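Local coordinates for protein acyl-homoserine-lactone synthase (Pseudomonas aeruginosa, PDB 1RO5) that uses S-adenosyl-L-methionine and an acyl-carrier-protein-bound fatty acyl chain to make N-(3-oxododecanoyl)homoserine lactone, the quorum-sensing autoinducer that binds LasR, at residues E12-K16 / K17-E21; P77-L80 / K81-P85; V159-F162 / G163-K167. One frame throughout, in Å; residues are numbered along the deposited sequence.

Overall arrangement
From the N terminus, contact 1 (12-21) comes first, at the turn where the chain leaves strand 5-10 and enters helix 16-30; Phe14 and Leu18 lie on strands 5-10 and 55-61, and Leu18 also on 64-73. Contact 2 (77-85) is the short helix 79-82 with its two flanks, set between strands 64-73 and 99-107 in sequence. Contact 3 (159-167) bridges strands 158-161 and 166-168, both paired with strand 171-179. Each closes before the next opens, so none nest or cross. Contacts 1 and 3 lie on opposite sides of the chain's centre, their own centres about 33 Å apart, whereas contacts 2 and 3 touch through Leu80 and Phe162.

Contact 1: residues E12-K16 / K17-E21; sequences EEFDK and KLLGE
Phe14 and Asp15 meet Leu18 and Leu19 where the loop after strand 5-10 winds into the opening turn of helix 16-30, an outer helix of the alpha-beta-alpha sandwich. The apolar part belongs to Phe14. Its CG sits anti to the carbonyl carbon (chi1 -68°), which sends the ring down to Tyr56 and Leu58 of strand 55-61. There Leu18 CD1 comes up in plane with the ring, at its edge, 3.9 Å from Phe14 CD2. Leu19 crosses Phe14 at about a right angle and rests CD2 3.7 Å from Phe14 CB. Leu58 also lies against Leu18, so both side chains face the sheet.

The polar part is backbone. Leu19 N donates to Asp15 O over 3.1 Å, with 166° at the hydrogen, and one residue on Gly20 N makes a weak, bent bond of 3.2 Å to Lys16 O. These two bonds tie the end of the loop to the rising helix.

Around this turn, Asp15 runs side by side with Leu18. The Lys16 chain, kinked at chi2 (-49°), turns back across Leu19 and leaves Lys16 NZ 4.0 Å from Leu19 CD1.

Contact 2: residues P77-L80 / K81-P85; sequences PYML and KNTFP
Lys81 lays its CB over one face of the Tyr78 ring, 3.8 Å from the centroid and 17° off the normal: a CH-pi contact, somewhat toward the rim. Tyr78 makes this possible by placing CG between its backbone N and carbonyl carbon (chi1 63°), which swings the ring alongside the helix to be crossed at about a right angle. The lysine chain then bends so that Lys81 NZ ends 3.7 Å from Tyr78 CE2, with a weak bond to Thr74 O, while Tyr78 OH is bonded to Pro94 O.

Asn82 comes next and works in both directions. Asn82 N donates to Tyr78 O over 2.8 Å, and Asn82 OD1 accepts from Tyr78 N at 3.2 Å, in the carbonyl plane and on a lone pair. Tyr78 is the N-cap of the one-turn helix 79-82, and this side chain takes up the N-cap's own N-H; the next one, Met79 N, goes to Glu101 OE1.

Thr83 is the first residue to leave helical angles. Thr83 N still reaches Met79 O at 2.8 Å, and Thr83 OG1 is bonded to Tyr49 OH.

Phe84 N shares that acceptor, 2.7 Å from Met79 O, so two donors grip one carbonyl. Its ring lies beside Met79, with Phe84 CE1 3.9 Å from Met79 CE.

Pro85 has no N-H to offer; instead Pro85 CA approaches Leu80 O at 3.4 Å in a CA-H...O contact.

Contact 3: residues V159-F162 / G163-K167; sequences VSRF and GPHLK
Bends at chi2 and chi3 bring the Arg161 chain alongside Gly163 O and on to His165, which turns its ring to meet it by setting CG between the backbone N and the carbonyl carbon (chi1 60°). The two side chains then run side by side, pointing the same way. Where they meet, Arg161 NH1 gives a weak, rather bent hydrogen bond to His165 ND1, 3.4 Å long with 148° at the hydrogen. The guanidinium carbon lies in the plane of the imidazole, at its edge, but the two planes stand 77° apart, so this is not a stack. Further back the arginine is packed closely: Arg161 CG is 3.0 Å from Gly163 O and Arg161 CD 3.4 Å from the same oxygen.

The link joins strands 158-161 and 166-168, both antiparallel to strand 171-179. Backbone bonds pair Phe162 with Ala175 and Leu166 with Ala173, so the linking residues probably leave the pairing between these two points.

The guanidinium's stronger polar partner is Glu149 on helix 146-154, whose OE1 makes a salt bridge with NH2. That bond probably fixes the group, and the histidine adds a weak further contact. If this weak bond holds, ND1 is the acceptor, and a neutral His165 would then probably carry its proton on NE2; the nearby arginine charge would tend to disfavour a second one.

Contact 1: residues E12-K16 / K17-E21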
loop_
_atom_site.group_PDB
_atom_site.type_symbol
_atom_site.label_atom_id
_atom_site.label_comp_id
_atom_site.label_asym_id
_atom_site.label_seq_id
_atom_site.Cartn_x
_atom_site.Cartn_y
_atom_site.Cartn_z
ATOM N N GLU A 12 -6.321 12.192 -9.649
ATOM C CA GLU A 12 -7.175 12.942 -10.569
ATOM C C GLU A 12 -8.366 12.072 -11.043
ATOM O O GLU A 12 -9.452 12.608 -11.105
ATOM C CB GLU A 12 -6.336 13.467 -11.802
ATOM C CG GLU A 12 -5.848 14.949 -11.738
ATOM C CD GLU A 12 -5.632 15.629 -13.179
ATOM O OE1 GLU A 12 -6.633 15.989 -13.909
ATOM O OE2 GLU A 12 -4.437 15.841 -13.605
ATOM N N GLU A 13 -8.190 10.769 -11.345
ATOM C CA GLU A 13 -9.336 9.895 -11.722
ATOM C C GLU A 13 -10.439 9.637 -10.626
ATOM O O GLU A 13 -11.420 8.948 -10.898
ATOM C CB GLU A 13 -8.876 8.536 -12.305
ATOM C CG GLU A 13 -7.723 8.543 -13.384
ATOM C CD GLU A 13 -7.379 7.063 -13.767
ATOM O OE1 GLU A 13 -8.380 6.279 -13.831
ATOM O OE2 GLU A 13 -6.180 6.600 -13.970
ATOM N N PHE A 14 -10.319 10.156 -9.398
ATOM C CA PHE A 14 -11.320 9.754 -8.417
ATOM C C PHE A 14 -12.049 11.007 -8.034
ATOM O O PHE A 14 -11.438 12.089 -8.055
ATOM C CB PHE A 14 -10.750 9.200 -7.104
ATOM C CG PHE A 14 -10.067 7.888 -7.212
ATOM C CD1 PHE A 14 -8.711 7.806 -7.442
ATOM C CD2 PHE A 14 -10.732 6.717 -6.899
ATOM C CE1 PHE A 14 -8.035 6.599 -7.455
ATOM C CE2 PHE A 14 -9.993 5.477 -6.888
ATOM C CZ PHE A 14 -8.662 5.459 -7.184
ATOM N N ASP A 15 -13.322 10.822 -7.640
ATOM C CA ASP A 15 -14.303 11.853 -7.346
ATOM C C ASP A 15 -13.878 12.437 -6.026
ATOM O O ASP A 15 -13.641 11.677 -5.082
ATOM C CB ASP A 15 -15.714 11.206 -7.177
ATOM C CG ASP A 15 -15.986 10.001 -8.183
ATOM O OD1 ASP A 15 -17.100 10.070 -8.822
ATOM O OD2 ASP A 15 -15.193 8.985 -8.427
ATOM N N LYS A 16 -13.807 13.752 -5.935
ATOM C CA LYS A 16 -13.574 14.476 -4.655
ATOM C C LYS A 16 -14.219 13.868 -3.416
ATOM O O LYS A 16 -13.777 14.111 -2.293
ATOM C CB LYS A 16 -13.970 15.993 -4.716
ATOM C CG LYS A 16 -13.172 16.967 -5.727
ATOM C CD LYS A 16 -11.647 16.817 -5.596
ATOM C CE LYS A 16 -10.758 17.115 -6.889
ATOM N NZ LYS A 16 -9.284 16.471 -6.821
ATOM N N LYS A 17 -15.275 13.086 -3.616
ATOM C CA LYS A 17 -16.033 12.477 -2.521
ATOM C C LYS A 17 -15.394 11.186 -2.128
ATOM O O LYS A 17 -15.351 10.861 -0.986
ATOM C CB LYS A 17 -17.507 12.092 -2.957
ATOM C CG LYS A 17 -18.532 13.283 -3.185
ATOM C CD LYS A 17 -19.247 13.060 -4.660
ATOM C CE LYS A 17 -19.829 14.310 -5.327
ATOM N NZ LYS A 17 -21.342 14.138 -5.530
ATOM N N LEU A 18 -15.040 10.375 -3.100
ATOM C CA LEU A 18 -14.342 9.164 -2.782
ATOM C C LEU A 18 -13.025 9.524 -2.066
ATOM O O LEU A 18 -12.734 8.910 -1.032
ATOM C CB LEU A 18 -13.998 8.467 -4.057
ATOM C CG LEU A 18 -14.892 7.328 -4.284
ATOM C CD1 LEU A 18 -14.402 6.627 -5.461
ATOM C CD2 LEU A 18 -15.030 6.523 -2.995
ATOM N N LEU A 19 -12.308 10.553 -2.576
ATOM C CA LEU A 19 -11.006 10.942 -2.028
ATOM C C LEU A 19 -11.227 11.337 -0.612
ATOM O O LEU A 19 -10.399 11.016 0.292
ATOM C CB LEU A 19 -10.322 12.106 -2.762
ATOM C CG LEU A 19 -9.973 11.690 -4.157
ATOM C CD1 LEU A 19 -9.621 12.922 -5.008
ATOM C CD2 LEU A 19 -8.900 10.566 -4.213
ATOM N N GLY A 20 -12.362 11.978 -0.351
ATOM C CA GLY A 20 -12.582 12.485 1.021
ATOM C C GLY A 20 -12.825 11.292 1.909
ATOM O O GLY A 20 -12.296 11.245 3.000
ATOM N N GLU A 21 -13.522 10.250 1.442
ATOM C CA GLU A 21 -13.715 9.061 2.312
ATOM C C GLU A 21 -12.395 8.285 2.532
ATOM O O GLU A 21 -12.220 7.736 3.611
ATOM C CB GLU A 21 -14.613 8.075 1.608
ATOM C CG GLU A 21 -16.107 8.198 1.816
ATOM C CD GLU A 21 -16.724 6.819 1.462
ATOM O OE1 GLU A 21 -16.612 5.800 2.256
ATOM O OE2 GLU A 21 -17.266 6.762 0.342
#

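Contact 2: residues P77-L80 / K81-P85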
loop_
_atom_site.group_PDB
_atom_site.type_symbol
_atom_site.label_atom_id
_atom_site.label_comp_id
_atom_site.label_asym_id
_atom_site.label_seq_id
_atom_site.Cartn_x
_atom_site.Cartn_y
_atom_site.Cartn_z
ATOM N N PRO A 77 9.507 11.699 -5.471
ATOM C CA PRO A 77 9.728 11.530 -4.035
ATOM C C PRO A 77 8.747 10.459 -3.456
ATOM O O PRO A 77 7.618 10.384 -3.959
ATOM C CB PRO A 77 9.403 12.933 -3.452
ATOM C CG PRO A 77 9.446 13.846 -4.659
ATOM C CD PRO A 77 8.932 13.015 -5.824
ATOM N N TYR A 78 9.201 9.652 -2.479
ATOM C CA TYR A 78 8.362 8.648 -1.866
ATOM C C TYR A 78 8.801 8.442 -0.432
ATOM O O TYR A 78 9.869 8.930 -0.062
ATOM C CB TYR A 78 8.318 7.356 -2.726
ATOM C CG TYR A 78 9.622 6.646 -2.883
ATOM C CD1 TYR A 78 9.932 5.577 -2.086
ATOM C CD2 TYR A 78 10.551 7.077 -3.839
ATOM C CE1 TYR A 78 11.092 4.903 -2.224
ATOM C CE2 TYR A 78 11.764 6.406 -4.001
ATOM C CZ TYR A 78 11.969 5.268 -3.194
ATOM O OH TYR A 78 13.173 4.572 -3.278
ATOM N N MET A 79 7.949 7.843 0.422
ATOM C CA MET A 79 8.124 7.959 1.891
ATOM C C MET A 79 9.417 7.180 2.302
ATOM O O MET A 79 10.106 7.592 3.232
ATOM C CB MET A 79 6.935 7.348 2.667
ATOM C CG MET A 79 5.570 7.964 2.301
ATOM S SD MET A 79 4.240 7.604 3.415
ATOM C CE MET A 79 4.743 8.868 4.819
ATOM N N LEU A 80 9.811 6.109 1.607
ATOM C CA LEU A 80 10.959 5.312 2.116
ATOM C C LEU A 80 12.215 6.212 1.933
ATOM O O LEU A 80 13.062 6.269 2.802
ATOM C CB LEU A 80 11.187 4.046 1.298
ATOM C CG LEU A 80 12.069 2.933 1.770
ATOM C CD1 LEU A 80 12.443 1.857 0.814
ATOM C CD2 LEU A 80 12.878 3.055 3.029
ATOM N N LYS A 81 12.254 6.912 0.812
ATOM C CA LYS A 81 13.422 7.705 0.422
ATOM C C LYS A 81 13.405 9.001 1.170
ATOM O O LYS A 81 14.475 9.463 1.602
ATOM C CB LYS A 81 13.432 7.990 -1.078
ATOM C CG LYS A 81 14.666 8.768 -1.581
ATOM C CD LYS A 81 14.657 9.524 -2.931
ATOM C CE LYS A 81 15.009 8.745 -4.169
ATOM N NZ LYS A 81 13.973 9.082 -5.319
ATOM N N ASN A 82 12.214 9.605 1.373
ATOM C CA ASN A 82 12.243 10.969 1.864
ATOM C C ASN A 82 11.650 11.167 3.208
ATOM O O ASN A 82 11.664 12.296 3.634
ATOM C CB ASN A 82 11.567 11.906 0.863
ATOM C CG ASN A 82 12.254 11.903 -0.490
ATOM O OD1 ASN A 82 11.776 11.306 -1.489
ATOM N ND2 ASN A 82 13.414 12.482 -0.521
ATOM N N THR A 83 11.035 10.157 3.824
ATOM C CA THR A 83 10.514 10.317 5.144
ATOM C C THR A 83 11.185 9.259 6.078
ATOM O O THR A 83 11.430 9.500 7.287
ATOM C CB THR A 83 8.888 10.140 5.128
ATOM O OG1 THR A 83 8.258 11.252 4.406
ATOM C CG2 THR A 83 8.308 10.232 6.512
ATOM N N PHE A 84 11.495 8.093 5.539
ATOM C CA PHE A 84 11.983 7.090 6.415
ATOM C C PHE A 84 13.347 6.570 5.936
ATOM O O PHE A 84 13.566 5.372 6.021
ATOM C CB PHE A 84 11.040 5.911 6.578
ATOM C CG PHE A 84 9.668 6.283 7.043
ATOM C CD1 PHE A 84 8.574 6.196 6.152
ATOM C CD2 PHE A 84 9.428 6.672 8.375
ATOM C CE1 PHE A 84 7.273 6.514 6.585
ATOM C CE2 PHE A 84 8.162 7.006 8.789
ATOM C CZ PHE A 84 7.052 6.900 7.878
ATOM N N PRO A 85 14.284 7.441 5.604
ATOM C CA PRO A 85 15.541 6.954 5.009
ATOM C C PRO A 85 16.353 6.031 5.965
ATOM O O PRO A 85 16.984 5.171 5.457
ATOM C CB PRO A 85 16.315 8.235 4.630
ATOM C CG PRO A 85 15.524 9.379 5.224
ATOM C CD PRO A 85 14.266 8.897 5.836
#

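Contact 3: residues V159-F162 / G163-K167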
loop_
_atom_site.group_PDB
_atom_site.type_symbol
_atom_site.label_atom_id
_atom_site.label_comp_id
_atom_site.label_asym_id
_atom_site.label_seq_id
_atom_site.Cartn_x
_atom_site.Cartn_y
_atom_site.Cartn_z
ATOM N N VAL A 159 9.604 -11.618 -0.391
ATOM C CA VAL A 159 9.648 -10.389 0.376
ATOM C C VAL A 159 10.919 -10.374 1.119
ATOM O O VAL A 159 11.299 -11.379 1.781
ATOM C CB VAL A 159 8.543 -10.420 1.408
ATOM C CG1 VAL A 159 8.416 -9.082 2.069
ATOM C CG2 VAL A 159 7.306 -10.523 0.676
ATOM N N SER A 160 11.638 -9.266 1.023
ATOM C CA SER A 160 12.916 -9.234 1.687
ATOM C C SER A 160 12.949 -7.832 2.270
ATOM O O SER A 160 12.126 -7.035 1.889
ATOM C CB SER A 160 14.033 -9.526 0.703
ATOM O OG SER A 160 14.531 -8.342 0.072
ATOM N N ARG A 161 13.805 -7.586 3.228
ATOM C CA ARG A 161 13.903 -6.361 3.901
ATOM C C ARG A 161 15.247 -5.673 3.580
ATOM O O ARG A 161 16.209 -6.303 3.170
ATOM C CB ARG A 161 13.610 -6.590 5.453
ATOM C CG ARG A 161 14.723 -6.740 6.374
ATOM C CD ARG A 161 14.561 -7.726 7.682
ATOM N NE ARG A 161 13.288 -7.762 8.384
ATOM C CZ ARG A 161 13.141 -7.641 9.725
ATOM N NH1 ARG A 161 14.202 -7.384 10.469
ATOM N NH2 ARG A 161 11.927 -7.705 10.342
ATOM N N PHE A 162 15.274 -4.349 3.625
ATOM C CA PHE A 162 16.466 -3.554 3.396
ATOM C C PHE A 162 17.481 -3.664 4.565
ATOM O O PHE A 162 18.692 -3.460 4.383
ATOM C CB PHE A 162 16.046 -2.057 3.205
ATOM C CG PHE A 162 15.523 -1.770 1.817
ATOM C CD1 PHE A 162 14.203 -2.099 1.502
ATOM C CD2 PHE A 162 16.382 -1.287 0.770
ATOM C CE1 PHE A 162 13.641 -1.787 0.232
ATOM C CE2 PHE A 162 15.881 -1.074 -0.536
ATOM C CZ PHE A 162 14.513 -1.300 -0.823
ATOM N N GLY A 163 16.990 -3.871 5.782
ATOM C CA GLY A 163 17.816 -3.932 6.935
ATOM C C GLY A 163 16.929 -4.217 8.154
ATOM O O GLY A 163 15.749 -4.528 8.049
ATOM N N PRO A 164 17.507 -4.130 9.345
ATOM C CA PRO A 164 16.739 -4.400 10.602
ATOM C C PRO A 164 15.461 -3.527 10.745
ATOM O O PRO A 164 15.522 -2.391 10.302
ATOM C CB PRO A 164 17.715 -4.026 11.757
ATOM C CG PRO A 164 19.133 -4.122 11.071
ATOM C CD PRO A 164 18.949 -3.852 9.531
ATOM N N HIS A 165 14.384 -4.018 11.363
ATOM C CA HIS A 165 13.285 -3.172 11.749
ATOM C C HIS A 165 13.720 -2.131 12.826
ATOM O O HIS A 165 14.709 -2.361 13.523
ATOM C CB HIS A 165 12.181 -4.005 12.300
ATOM C CG HIS A 165 12.595 -4.795 13.498
ATOM N ND1 HIS A 165 13.039 -6.106 13.412
ATOM C CD2 HIS A 165 12.649 -4.469 14.809
ATOM C CE1 HIS A 165 13.379 -6.539 14.621
ATOM N NE2 HIS A 165 13.135 -5.569 15.487
ATOM N N LEU A 166 12.967 -1.023 12.974
ATOM C CA LEU A 166 13.278 0.065 13.905
ATOM C C LEU A 166 11.974 0.481 14.573
ATOM O O LEU A 166 10.906 0.281 14.016
ATOM C CB LEU A 166 13.967 1.284 13.202
ATOM C CG LEU A 166 15.377 1.143 12.605
ATOM C CD1 LEU A 166 15.796 2.458 11.816
ATOM C CD2 LEU A 166 16.514 0.812 13.767
ATOM N N LYS A 167 12.063 0.987 15.780
ATOM C CA LYS A 167 10.900 1.455 16.461
ATOM C C LYS A 167 10.459 2.775 15.813
ATOM O O LYS A 167 11.160 3.800 15.880
ATOM C CB LYS A 167 11.148 1.598 17.972
ATOM C CG LYS A 167 9.987 2.178 18.880
ATOM C CD LYS A 167 10.569 3.033 20.044
ATOM C CE LYS A 167 9.473 3.841 20.872
ATOM N NZ LYS A 167 9.024 5.297 20.394
#